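Local coordinates for protein putative regulator (Escherichia coli O6, PDB 3HFI) that is probably a DNA-binding transcription regulator, here represented by its UTRA domain, the part that in related regulators senses small-molecule effectors, at residues A[123-136]-A[147-159]. Sequence-based numbering, arbitrary orientation.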
loop_
_atom_site.group_PDB
_atom_site.type_symbol
_atom_site.label_atom_id
_atom_site.label_comp_id
_atom_site.label_asym_id
_atom_site.label_seq_id
_atom_site.Cartn_x
_atom_site.Cartn_y
_atom_site.Cartn_z
ATOM N N LEU A 123 -8.783 10.182 16.651
ATOM C CA LEU A 123 -9.498 10.158 15.376
ATOM C C LEU A 123 -10.959 10.625 15.481
ATOM O O LEU A 123 -11.676 10.711 14.480
ATOM C CB LEU A 123 -9.477 8.738 14.829
ATOM C CG LEU A 123 -8.122 8.249 14.342
ATOM C CD1 LEU A 123 -8.186 6.761 14.038
ATOM C CD2 LEU A 123 -7.709 9.026 13.124
ATOM N N ASP A 124 -11.381 10.919 16.701
ATOM C CA ASP A 124 -12.748 11.311 17.028
ATOM C C ASP A 124 -13.675 10.146 17.061
ATOM O O ASP A 124 -14.631 10.135 17.788
ATOM C CB ASP A 124 -13.271 12.352 16.076
ATOM C CG ASP A 124 -12.490 13.600 16.139
ATOM O OD1 ASP A 124 -11.846 13.829 17.164
ATOM O OD2 ASP A 124 -12.499 14.362 15.168
ATOM N N ILE A 125 -13.397 9.144 16.270
ATOM C CA ILE A 125 -14.232 7.978 16.343
ATOM C C ILE A 125 -14.790 7.790 17.765
ATOM O O ILE A 125 -14.159 8.107 18.752
ATOM C CB ILE A 125 -13.449 6.724 15.911
ATOM N N SER A 126 -15.995 7.263 17.844
ATOM C CA SER A 126 -16.560 6.852 19.099
ATOM C C SER A 126 -15.703 5.708 19.519
ATOM O O SER A 126 -15.484 4.786 18.760
ATOM C CB SER A 126 -18.030 6.449 18.977
ATOM O OG SER A 126 -18.189 5.359 18.087
ATOM N N GLU A 127 -15.213 5.731 20.732
ATOM C CA GLU A 127 -14.494 4.576 21.165
ATOM C C GLU A 127 -15.405 3.451 20.748
ATOM O O GLU A 127 -16.560 3.682 20.464
ATOM C CB GLU A 127 -14.329 4.602 22.676
ATOM C CG GLU A 127 -15.560 4.156 23.423
ATOM C CD GLU A 127 -15.232 3.218 24.543
ATOM O OE1 GLU A 127 -16.134 2.485 24.989
ATOM O OE2 GLU A 127 -14.071 3.226 24.980
ATOM N N ASP A 128 -14.894 2.239 20.716
ATOM C CA ASP A 128 -15.695 1.079 20.349
ATOM C C ASP A 128 -16.318 1.140 18.947
ATOM O O ASP A 128 -16.953 0.198 18.500
ATOM C CB ASP A 128 -16.744 0.754 21.420
ATOM C CG ASP A 128 -16.455 -0.556 22.142
ATOM O OD1 ASP A 128 -17.153 -1.557 21.892
ATOM O OD2 ASP A 128 -15.524 -0.587 22.965
ATOM N N ALA A 129 -16.096 2.230 18.233
ATOM C CA ALA A 129 -16.367 2.242 16.805
ATOM C C ALA A 129 -15.444 1.246 16.088
ATOM O O ALA A 129 -14.320 1.025 16.510
ATOM C CB ALA A 129 -16.148 3.624 16.258
ATOM N N PRO A 130 -15.922 0.638 15.008
ATOM C CA PRO A 130 -15.062 -0.211 14.181
ATOM C C PRO A 130 -14.253 0.603 13.148
ATOM O O PRO A 130 -14.799 1.489 12.465
ATOM C CB PRO A 130 -16.063 -1.147 13.471
ATOM C CG PRO A 130 -17.336 -0.382 13.430
ATOM C CD PRO A 130 -17.354 0.397 14.724
ATOM N N VAL A 131 -12.969 0.298 13.036
ATOM C CA VAL A 131 -12.120 0.956 12.063
ATOM C C VAL A 131 -11.399 -0.109 11.257
ATOM O O VAL A 131 -11.341 -1.275 11.672
ATOM C CB VAL A 131 -11.133 1.877 12.759
ATOM C CG1 VAL A 131 -11.889 2.952 13.484
ATOM C CG2 VAL A 131 -10.267 1.094 13.727
ATOM N N LEU A 132 -10.869 0.280 10.099
ATOM C CA LEU A 132 -9.994 -0.611 9.363
ATOM C C LEU A 132 -8.622 -0.539 10.008
ATOM O O LEU A 132 -8.038 0.536 10.202
ATOM C CB LEU A 132 -9.919 -0.272 7.868
ATOM C CG LEU A 132 -8.961 -1.199 7.081
ATOM C CD1 LEU A 132 -9.652 -2.555 6.753
ATOM C CD2 LEU A 132 -8.472 -0.534 5.804
ATOM N N HIS A 133 -8.111 -1.706 10.353
ATOM C CA HIS A 133 -6.780 -1.797 10.896
ATOM C C HIS A 133 -5.879 -2.466 9.846
ATOM O O HIS A 133 -6.222 -3.499 9.286
ATOM C CB HIS A 133 -6.782 -2.599 12.175
ATOM C CG HIS A 133 -5.424 -2.875 12.707
ATOM N ND1 HIS A 133 -4.597 -1.874 13.182
ATOM C CD2 HIS A 133 -4.764 -4.032 12.913
ATOM C CE1 HIS A 133 -3.467 -2.398 13.606
ATOM N NE2 HIS A 133 -3.542 -3.706 13.467
ATOM N N LEU A 134 -4.734 -1.864 9.617
ATOM C CA LEU A 134 -3.716 -2.406 8.742
ATOM C C LEU A 134 -2.441 -2.636 9.520
ATOM O O LEU A 134 -2.047 -1.784 10.334
ATOM C CB LEU A 134 -3.496 -1.378 7.685
ATOM C CG LEU A 134 -2.547 -1.589 6.568
ATOM C CD1 LEU A 134 -3.496 -1.471 5.402
ATOM C CD2 LEU A 134 -1.503 -0.485 6.533
ATOM N N GLU A 135 -1.817 -3.807 9.341
ATOM C CA GLU A 135 -0.406 -3.993 9.746
ATOM C C GLU A 135 0.398 -4.015 8.476
ATOM O O GLU A 135 0.071 -4.762 7.578
ATOM C CB GLU A 135 -0.142 -5.333 10.424
ATOM C CG GLU A 135 -0.751 -5.546 11.751
ATOM C CD GLU A 135 -0.413 -6.950 12.297
ATOM O OE1 GLU A 135 -0.344 -7.915 11.523
ATOM O OE2 GLU A 135 -0.194 -7.105 13.475
ATOM N N GLN A 136 1.493 -3.279 8.426
ATOM C CA GLN A 136 2.301 -3.212 7.247
ATOM C C GLN A 136 3.752 -3.399 7.602
ATOM O O GLN A 136 4.273 -2.736 8.510
ATOM C CB GLN A 136 2.155 -1.839 6.626
ATOM C CG GLN A 136 2.954 -1.717 5.317
ATOM C CD GLN A 136 2.834 -0.379 4.700
ATOM O OE1 GLN A 136 3.265 0.647 5.301
ATOM N NE2 GLN A 136 2.223 -0.334 3.483
ATOM N N GLU A 147 10.776 -1.539 8.969
ATOM C CA GLU A 147 9.716 -0.831 9.685
ATOM C C GLU A 147 8.475 -1.658 9.701
ATOM O O GLU A 147 8.208 -2.368 8.723
ATOM C CB GLU A 147 9.439 0.538 9.046
ATOM C CG GLU A 147 8.478 1.459 9.820
ATOM C CD GLU A 147 7.017 1.255 9.485
ATOM O OE1 GLU A 147 6.700 0.917 8.318
ATOM O OE2 GLU A 147 6.161 1.465 10.360
ATOM N N PHE A 148 7.746 -1.595 10.826
ATOM C CA PHE A 148 6.502 -2.349 11.073
ATOM C C PHE A 148 5.486 -1.346 11.597
ATOM O O PHE A 148 5.654 -0.784 12.696
ATOM C CB PHE A 148 6.708 -3.488 12.102
ATOM C CG PHE A 148 5.467 -4.253 12.403
ATOM C CD1 PHE A 148 4.805 -4.937 11.395
ATOM C CD2 PHE A 148 4.932 -4.271 13.670
ATOM C CE1 PHE A 148 3.656 -5.612 11.640
ATOM C CE2 PHE A 148 3.727 -4.961 13.926
ATOM C CZ PHE A 148 3.135 -5.631 12.946
ATOM N N GLY A 149 4.475 -1.076 10.780
ATOM C CA GLY A 149 3.470 -0.071 11.057
ATOM C C GLY A 149 2.106 -0.655 11.310
ATOM O O GLY A 149 1.720 -1.669 10.712
ATOM N N ASN A 150 1.387 -0.012 12.211
ATOM C CA ASN A 150 -0.005 -0.287 12.485
ATOM C C ASN A 150 -0.778 0.960 12.144
ATOM O O ASN A 150 -0.444 2.042 12.660
ATOM C CB ASN A 150 -0.210 -0.557 13.960
ATOM C CG ASN A 150 0.126 -1.972 14.333
ATOM O OD1 ASN A 150 -0.755 -2.790 14.448
ATOM N ND2 ASN A 150 1.402 -2.279 14.498
ATOM N N VAL A 151 -1.803 0.826 11.297
ATOM C CA VAL A 151 -2.533 1.986 10.790
ATOM C C VAL A 151 -4.000 1.826 11.137
ATOM O O VAL A 151 -4.561 0.753 10.951
ATOM C CB VAL A 151 -2.356 2.145 9.281
ATOM C CG1 VAL A 151 -3.084 3.343 8.792
ATOM C CG2 VAL A 151 -0.873 2.278 8.937
ATOM N N TRP A 152 -4.607 2.913 11.604
ATOM C CA TRP A 152 -5.991 2.938 12.030
ATOM C C TRP A 152 -6.697 3.900 11.113
ATOM O O TRP A 152 -6.450 5.107 11.173
ATOM C CB TRP A 152 -6.078 3.409 13.458
ATOM C CG TRP A 152 -5.184 2.624 14.295
ATOM C CD1 TRP A 152 -3.847 2.860 14.560
ATOM C CD2 TRP A 152 -5.518 1.427 14.937
ATOM N NE1 TRP A 152 -3.334 1.862 15.340
ATOM C CE2 TRP A 152 -4.341 0.965 15.601
ATOM C CE3 TRP A 152 -6.691 0.679 15.024
ATOM C CZ2 TRP A 152 -4.324 -0.209 16.345
ATOM C CZ3 TRP A 152 -6.683 -0.469 15.766
ATOM C CH2 TRP A 152 -5.507 -0.905 16.432
ATOM N N LEU A 153 -7.555 3.348 10.262
ATOM C CA LEU A 153 -8.005 4.059 9.085
ATOM C C LEU A 153 -9.431 4.114 9.488
ATOM O O LEU A 153 -9.943 3.084 9.817
ATOM C CB LEU A 153 -8.334 3.136 7.925
ATOM C CG LEU A 153 -7.287 3.055 6.822
ATOM C CD1 LEU A 153 -6.111 2.251 7.274
ATOM C CD2 LEU A 153 -7.949 2.406 5.604
ATOM N N LYS A 154 -10.092 5.259 9.502
ATOM C CA LYS A 154 -11.496 5.244 9.993
ATOM C C LYS A 154 -12.424 5.276 8.778
ATOM O O LYS A 154 -13.644 5.287 8.924
ATOM C CB LYS A 154 -11.042 6.705 10.277
ATOM C CG LYS A 154 -12.123 7.755 10.444
ATOM C CD LYS A 154 -11.462 9.129 10.613
ATOM C CE LYS A 154 -12.466 10.292 10.534
ATOM N NZ LYS A 154 -12.727 10.972 11.850
ATOM N N GLY A 155 -11.845 5.301 7.586
ATOM C CA GLY A 155 -12.598 5.341 6.341
ATOM C C GLY A 155 -12.647 4.082 5.490
ATOM O O GLY A 155 -13.486 3.227 5.736
ATOM N N ASN A 156 -11.782 3.957 4.480
ATOM C CA ASN A 156 -11.861 2.796 3.585
ATOM C C ASN A 156 -10.627 2.438 2.766
ATOM O O ASN A 156 -9.904 3.304 2.304
ATOM C CB ASN A 156 -13.069 2.926 2.664
ATOM C CG ASN A 156 -13.766 1.612 2.449
ATOM O OD1 ASN A 156 -14.192 0.960 3.400
ATOM N ND2 ASN A 156 -13.893 1.209 1.196
ATOM N N LYS A 157 -10.406 1.145 2.586
ATOM C CA LYS A 157 -9.200 0.643 1.945
ATOM C C LYS A 157 -8.672 1.605 0.907
ATOM O O LYS A 157 -9.440 2.316 0.282
ATOM C CB LYS A 157 -9.471 -0.696 1.259
ATOM C CG LYS A 157 -9.763 -1.882 2.161
ATOM C CD LYS A 157 -10.622 -2.922 1.431
ATOM C CE LYS A 157 -10.765 -2.593 -0.069
ATOM N NZ LYS A 157 -11.965 -1.831 -0.474
ATOM N N TYR A 158 -7.359 1.592 0.694
ATOM C CA TYR A 158 -6.738 2.462 -0.315
ATOM C C TYR A 158 -5.216 2.302 -0.428
ATOM O O TYR A 158 -4.534 3.100 -1.065
ATOM C CB TYR A 158 -7.109 3.932 -0.068
ATOM N N TYR A 159 -4.689 1.262 0.198
ATOM C CA TYR A 159 -3.333 0.861 -0.048
ATOM C C TYR A 159 -3.393 0.038 -1.319
ATOM O O TYR A 159 -2.394 -0.361 -1.849
ATOM C CB TYR A 159 -2.801 0.035 1.115
HETATM O O HOH W 1 4.323 0.998 7.462
#
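The ammonium group of K154 reaches back to the C-terminal end of helix 117-123, where NZ donates to L123 O at 2.8 Å, coming in nearly in line with the carbonyl. A positive charge at this helix end would be favoured by the helix dipole, and D124 OD2, 4.7 Å from K154 NZ, probably adds a little attraction without a direct bond. L123 also sends CD1 against CB of W152 (4.0 Å), crossing that side chain at about a right angle.

Beyond this tie the segments form the antiparallel hairpin of strands 130-139 and 144-153, in the interior of the sheet, flanked by strands 105-114 and 65-73. L132, L134 and Q136 make reciprocal backbone hydrogen bonds with L153, V151 and G149, the straightest being G149 N to Q136 O.

One face carries H133, E135, N150 and W152. With CG anti to its backbone N (chi1 173°), H133 lies beside W152 and brings ND1 over one face of the indole six-membered ring, 3.5 Å from CH2; the planes are inclined by 36°. V131 CG2 meets the indole edge at CE3, while W152 NE1 is bound by E70. Farther along, OE2 of E135 meets the edge of the F148 ring near its plane, 3.7 Å from CZ, with the carboxylate turned 70° to the ring; that oxygen is also hydrogen-bonded to Y39 OH.

On the other face, L134 CD2 packs alongside V151 CG2 at 3.7 Å. Q136 extends here too, and its NE2 bonds Y159 O of the second subunit. The polar ends of E135 and W152 thus bond within the chain, whereas Q136 bonds across to the partner, so this hairpin takes part in both the fold and the subunit interface.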